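Local coordinates for type III secretion system effector protein ExoU (Pseudomonas fluorescens, PDB 4QMK), which probably acts as a patatin-like phospholipase A2 toxin, delivered by type III secretion and directed to the host plasma membrane by a domain that binds phosphatidylinositol 4,5-bisphosphate, at residues 78-90 with 113-127. Sequence-based numbering, arbitrary orientation. Where two conformers were deposited one is given.
Sequences GIAFPGMVQALEE and LASGMDAKAFTQLSN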
loop_
_atom_site.group_PDB
_atom_site.type_symbol
_atom_site.label_atom_id
_atom_site.label_comp_id
_atom_site.label_asym_id
_atom_site.label_seq_id
_atom_site.Cartn_x
_atom_site.Cartn_y
_atom_site.Cartn_z
ATOM N N GLY A 78 -31.931 1.270 -11.890
ATOM C CA GLY A 78 -31.572 0.436 -10.789
ATOM C C GLY A 78 -32.727 0.132 -9.856
ATOM O O GLY A 78 -32.610 -0.737 -9.003
ATOM N N ILE A 79 -33.844 0.818 -10.013
ATOM C CA ILE A 79 -34.946 0.650 -9.116
ATOM C C ILE A 79 -35.538 -0.686 -9.370
ATOM O O ILE A 79 -36.251 -1.190 -8.532
ATOM C CB ILE A 79 -36.005 1.817 -9.245
ATOM C CG1 ILE A 79 -37.181 1.628 -8.279
ATOM C CG2 ILE A 79 -36.582 1.934 -10.644
ATOM C CD1 ILE A 79 -36.726 1.635 -6.839
ATOM N N ALA A 80 -35.224 -1.319 -10.486
ATOM C CA ALA A 80 -35.717 -2.704 -10.741
ATOM C C ALA A 80 -34.932 -3.792 -9.988
ATOM O O ALA A 80 -35.413 -4.897 -9.805
ATOM C CB ALA A 80 -35.670 -3.004 -12.234
ATOM N N PHE A 81 -33.718 -3.501 -9.575
ATOM C CA PHE A 81 -32.878 -4.562 -9.023
ATOM C C PHE A 81 -33.474 -5.326 -7.836
ATOM O O PHE A 81 -33.192 -6.516 -7.653
ATOM C CB PHE A 81 -31.485 -4.010 -8.618
ATOM C CG PHE A 81 -30.577 -3.696 -9.763
ATOM C CD1 PHE A 81 -30.456 -4.561 -10.822
ATOM C CD2 PHE A 81 -29.735 -2.587 -9.713
ATOM C CE1 PHE A 81 -29.564 -4.294 -11.869
ATOM C CE2 PHE A 81 -28.820 -2.334 -10.721
ATOM C CZ PHE A 81 -28.744 -3.186 -11.803
ATOM N N PRO A 82 -34.255 -4.644 -6.993
ATOM C CA PRO A 82 -34.783 -5.367 -5.843
ATOM C C PRO A 82 -35.530 -6.638 -6.208
ATOM O O PRO A 82 -35.362 -7.653 -5.528
ATOM C CB PRO A 82 -35.700 -4.344 -5.194
ATOM C CG PRO A 82 -34.984 -3.066 -5.422
ATOM C CD PRO A 82 -34.463 -3.193 -6.846
ATOM N N GLY A 83 -36.303 -6.620 -7.280
ATOM C CA GLY A 83 -36.979 -7.854 -7.706
ATOM C C GLY A 83 -35.971 -8.962 -8.118
ATOM O O GLY A 83 -36.189 -10.179 -7.881
ATOM N N MET A 84 -34.866 -8.550 -8.718
ATOM C CA MET A 84 -33.855 -9.510 -9.091
ATOM C C MET A 84 -33.315 -10.206 -7.817
ATOM O O MET A 84 -33.110 -11.436 -7.796
ATOM C CB MET A 84 -32.787 -8.802 -9.918
ATOM C CG MET A 84 -31.624 -9.649 -10.331
ATOM S SD MET A 84 -30.335 -9.626 -9.102
ATOM C CE MET A 84 -29.916 -7.887 -9.216
ATOM N N VAL A 85 -33.110 -9.443 -6.758
ATOM C CA VAL A 85 -32.628 -10.045 -5.521
ATOM C C VAL A 85 -33.704 -10.916 -4.817
ATOM O O VAL A 85 -33.379 -11.940 -4.172
ATOM C CB VAL A 85 -32.188 -8.980 -4.536
ATOM C CG1 VAL A 85 -31.666 -9.624 -3.244
ATOM C CG2 VAL A 85 -31.153 -8.094 -5.186
ATOM N N GLN A 86 -34.969 -10.497 -4.917
ATOM C CA GLN A 86 -36.037 -11.287 -4.381
ATOM C C GLN A 86 -36.014 -12.654 -5.044
ATOM O O GLN A 86 -35.995 -13.678 -4.366
ATOM C CB GLN A 86 -37.384 -10.589 -4.581
ATOM C CG GLN A 86 -37.533 -9.321 -3.778
ATOM C CD GLN A 86 -38.491 -8.329 -4.419
ATOM O OE1 GLN A 86 -39.413 -8.713 -5.148
ATOM N NE2 GLN A 86 -38.315 -7.047 -4.103
ATOM N N ALA A 87 -35.985 -12.657 -6.370
ATOM C CA ALA A 87 -35.912 -13.901 -7.174
ATOM C C ALA A 87 -34.746 -14.779 -6.791
ATOM O O ALA A 87 -34.907 -15.968 -6.692
ATOM C CB ALA A 87 -35.821 -13.576 -8.651
ATOM N N LEU A 88 -33.565 -14.208 -6.571
ATOM C CA LEU A 88 -32.418 -15.052 -6.171
ATOM C C LEU A 88 -32.604 -15.732 -4.813
ATOM O O LEU A 88 -32.355 -16.928 -4.672
ATOM C CB LEU A 88 -31.121 -14.264 -6.158
ATOM C CG LEU A 88 -30.572 -13.959 -7.540
ATOM C CD1 LEU A 88 -29.461 -12.938 -7.408
ATOM C CD2 LEU A 88 -30.061 -15.211 -8.213
ATOM N N GLU A 89 -33.084 -14.971 -3.841
ATOM C CA GLU A 89 -33.209 -15.444 -2.469
ATOM C C GLU A 89 -34.336 -16.453 -2.363
ATOM O O GLU A 89 -34.159 -17.548 -1.831
ATOM C CB GLU A 89 -33.465 -14.251 -1.553
ATOM C CG GLU A 89 -32.965 -14.410 -0.133
ATOM C CD GLU A 89 -33.301 -13.190 0.703
ATOM O OE1 GLU A 89 -34.508 -12.959 0.968
ATOM O OE2 GLU A 89 -32.359 -12.472 1.111
ATOM N N GLU A 90 -35.497 -16.079 -2.889
ATOM C CA GLU A 90 -36.687 -16.954 -2.914
ATOM C C GLU A 90 -36.431 -18.311 -3.611
ATOM O O GLU A 90 -37.170 -19.250 -3.433
ATOM C CB GLU A 90 -37.840 -16.186 -3.547
ATOM C CG GLU A 90 -38.742 -16.961 -4.484
ATOM C CD GLU A 90 -39.586 -16.003 -5.315
ATOM O OE1 GLU A 90 -39.994 -14.945 -4.738
ATOM O OE2 GLU A 90 -39.796 -16.282 -6.543
ATOM N N LEU A 113 -25.075 -5.322 -1.835
ATOM C CA LEU A 113 -25.279 -6.788 -1.843
ATOM C C LEU A 113 -24.051 -7.567 -1.391
ATOM O O LEU A 113 -24.182 -8.511 -0.676
ATOM C CB LEU A 113 -25.738 -7.288 -3.206
ATOM C CG LEU A 113 -27.115 -6.812 -3.663
ATOM C CD1 LEU A 113 -27.438 -7.171 -5.102
ATOM C CD2 LEU A 113 -28.163 -7.403 -2.766
ATOM N N ALA A 114 -22.866 -7.121 -1.734
ATOM C CA ALA A 114 -21.707 -7.854 -1.362
ATOM C C ALA A 114 -21.537 -7.845 0.133
ATOM O O ALA A 114 -20.916 -8.750 0.696
ATOM C CB ALA A 114 -20.464 -7.306 -2.048
ATOM N N SER A 115 -22.100 -6.819 0.754
ATOM C CA SER A 115 -22.061 -6.622 2.188
ATOM C C SER A 115 -23.038 -7.489 2.927
ATOM O O SER A 115 -23.086 -7.483 4.170
ATOM C CB SER A 115 -22.386 -5.163 2.532
ATOM O OG SER A 115 -21.333 -4.327 2.097
ATOM N N GLY A 116 -23.860 -8.200 2.194
ATOM C CA GLY A 116 -24.765 -9.147 2.821
ATOM C C GLY A 116 -26.155 -8.629 3.090
ATOM O O GLY A 116 -26.838 -9.204 3.879
ATOM N N MET A 117 -26.582 -7.564 2.425
ATOM C CA MET A 117 -27.945 -7.108 2.579
ATOM C C MET A 117 -28.874 -8.117 1.944
ATOM O O MET A 117 -28.686 -8.469 0.792
ATOM C CB MET A 117 -28.177 -5.710 1.938
ATOM C CG MET A 117 -27.622 -4.568 2.757
ATOM S SD MET A 117 -28.173 -2.907 2.264
ATOM C CE MET A 117 -29.894 -3.197 1.949
ATOM N N ASP A 118 -29.924 -8.512 2.668
ATOM C CA ASP A 118 -30.960 -9.405 2.149
ATOM C C ASP A 118 -31.969 -8.643 1.251
ATOM O O ASP A 118 -31.959 -7.418 1.155
ATOM C CB ASP A 118 -31.652 -10.207 3.285
ATOM C CG ASP A 118 -32.677 -9.382 4.125
ATOM O OD1 ASP A 118 -33.113 -8.255 3.780
ATOM O OD2 ASP A 118 -33.077 -9.918 5.189
ATOM N N ALA A 119 -32.863 -9.386 0.630
ATOM C CA ALA A 119 -33.767 -8.824 -0.339
ATOM C C ALA A 119 -34.648 -7.735 0.230
ATOM O O ALA A 119 -34.847 -6.678 -0.382
ATOM C CB ALA A 119 -34.611 -9.936 -0.957
ATOM N N LYS A 120 -35.181 -7.994 1.402
ATOM C CA LYS A 120 -36.107 -7.089 2.025
ATOM C C LYS A 120 -35.438 -5.757 2.396
ATOM O O LYS A 120 -35.908 -4.700 1.994
ATOM C CB LYS A 120 -36.727 -7.841 3.182
ATOM C CG LYS A 120 -36.962 -9.293 2.725
ATOM C CD LYS A 120 -38.307 -9.867 3.154
ATOM C CE LYS A 120 -38.578 -11.204 2.477
ATOM N NZ LYS A 120 -39.879 -11.767 2.911
ATOM N N ALA A 121 -34.320 -5.823 3.118
ATOM C CA ALA A 121 -33.557 -4.626 3.479
ATOM C C ALA A 121 -33.197 -3.864 2.214
ATOM O O ALA A 121 -33.456 -2.664 2.100
ATOM C CB ALA A 121 -32.297 -5.031 4.224
ATOM N N PHE A 122 -32.648 -4.597 1.242
ATOM C CA PHE A 122 -32.299 -4.028 -0.049
ATOM C C PHE A 122 -33.476 -3.362 -0.788
ATOM O O PHE A 122 -33.300 -2.341 -1.435
ATOM C CB PHE A 122 -31.619 -5.083 -0.964
ATOM C CG PHE A 122 -31.116 -4.500 -2.249
ATOM C CD1 PHE A 122 -29.990 -3.741 -2.259
ATOM C CD2 PHE A 122 -31.819 -4.657 -3.418
ATOM C CE1 PHE A 122 -29.538 -3.151 -3.425
ATOM C CE2 PHE A 122 -31.369 -4.112 -4.605
ATOM C CZ PHE A 122 -30.221 -3.344 -4.615
ATOM N N THR A 123 -34.644 -3.966 -0.747
ATOM C CA THR A 123 -35.820 -3.375 -1.397
ATOM C C THR A 123 -36.230 -2.074 -0.711
ATOM O O THR A 123 -36.496 -1.060 -1.354
ATOM C CB THR A 123 -37.031 -4.329 -1.345
ATOM O OG1 THR A 123 -36.603 -5.661 -1.709
ATOM C CG2 THR A 123 -38.114 -3.845 -2.264
ATOM N N GLN A 124 -36.254 -2.123 0.613
ATOM C CA GLN A 124 -36.620 -0.977 1.453
ATOM C C GLN A 124 -35.686 0.201 1.175
ATOM O O GLN A 124 -36.132 1.321 0.914
ATOM C CB GLN A 124 -36.504 -1.421 2.925
ATOM C CG GLN A 124 -36.676 -0.340 3.973
ATOM C CD GLN A 124 -38.077 0.220 4.009
ATOM O OE1 GLN A 124 -38.276 1.436 4.144
ATOM N NE2 GLN A 124 -39.068 -0.662 3.890
ATOM N N LEU A 125 -34.389 -0.074 1.240
ATOM C CA LEU A 125 -33.395 0.946 1.052
ATOM C C LEU A 125 -33.423 1.533 -0.358
ATOM O O LEU A 125 -33.218 2.724 -0.527
ATOM C CB LEU A 125 -32.023 0.359 1.387
ATOM C CG LEU A 125 -30.759 1.236 1.347
ATOM C CD1 LEU A 125 -29.643 0.527 2.094
ATOM C CD2 LEU A 125 -30.321 1.532 -0.075
ATOM N N SER A 126 -33.708 0.712 -1.363
ATOM C CA SER A 126 -33.728 1.173 -2.749
ATOM C C SER A 126 -34.905 2.069 -3.066
ATOM O O SER A 126 -34.829 2.940 -3.941
ATOM C CB SER A 126 -33.741 -0.012 -3.723
ATOM O OG SER A 126 -32.506 -0.682 -3.704
ATOM N N ASN A 127 -36.020 1.823 -2.395
ATOM C CA ASN A 127 -37.229 2.639 -2.603
ATOM C C ASN A 127 -37.100 4.024 -2.011
ATOM O O ASN A 127 -37.704 4.958 -2.527
ATOM C CB ASN A 127 -38.444 1.932 -2.039
ATOM C CG ASN A 127 -38.774 0.670 -2.796
ATOM O OD1 ASN A 127 -38.671 0.631 -4.014
ATOM N ND2 ASN A 127 -39.208 -0.352 -2.084
#
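Val85 divides its two methyls between two helices. With CG1 anti to the backbone N (chi1 -179°), that methyl rests 3.7 Å from Ala119 CB, while CG2 turns to Leu113 CD1 at 3.8 Å, at the end of helix 107-114, and also meets the Phe122 ring. The pair illustrates how an apolar seam between antiparallel helices can give way at one end to polar and capping interactions. Helices 81-90 and 119-127 lie with axes 9.0 Å apart, Ala119 CB facing Val85 and Gln86. Pro82 extends the tight part: its CG packs 3.7 Å from Ser126 CB, and its N meets the edge of the Phe122 ring. Leu113 CD2 sits over the rim of one ring face and Ser126 OG, hydrogen-bonded to Phe122 O one turn earlier, over the rim of the opposite face.

On a polar flank, Gln86 NE2 donates to Thr123 OG1 (3.3 Å), which lies near the amide plane. Helix 408-431 borders this flank, Gln415 touching Pro82 and Thr123, and Arg419 touching Gln86. Toward solvent the packing thins: the extended Glu89 brings OE2 within 3.2 Å of Ala119 N, the N-H arriving from above the carboxylate plane. Asp118, the exposed N-cap, instead accepts from Ala121 N through OD1 (2.8 Å, 169°), so two acidic side chains serve the first turn of helix 119-127, whose dipole would probably ease their proximity. Helix 81-90 follows strand 68-72 and backs onto the mixed sheet through Phe81 and Met84, an alpha/beta layering consistent with the patatin-like phospholipase fold.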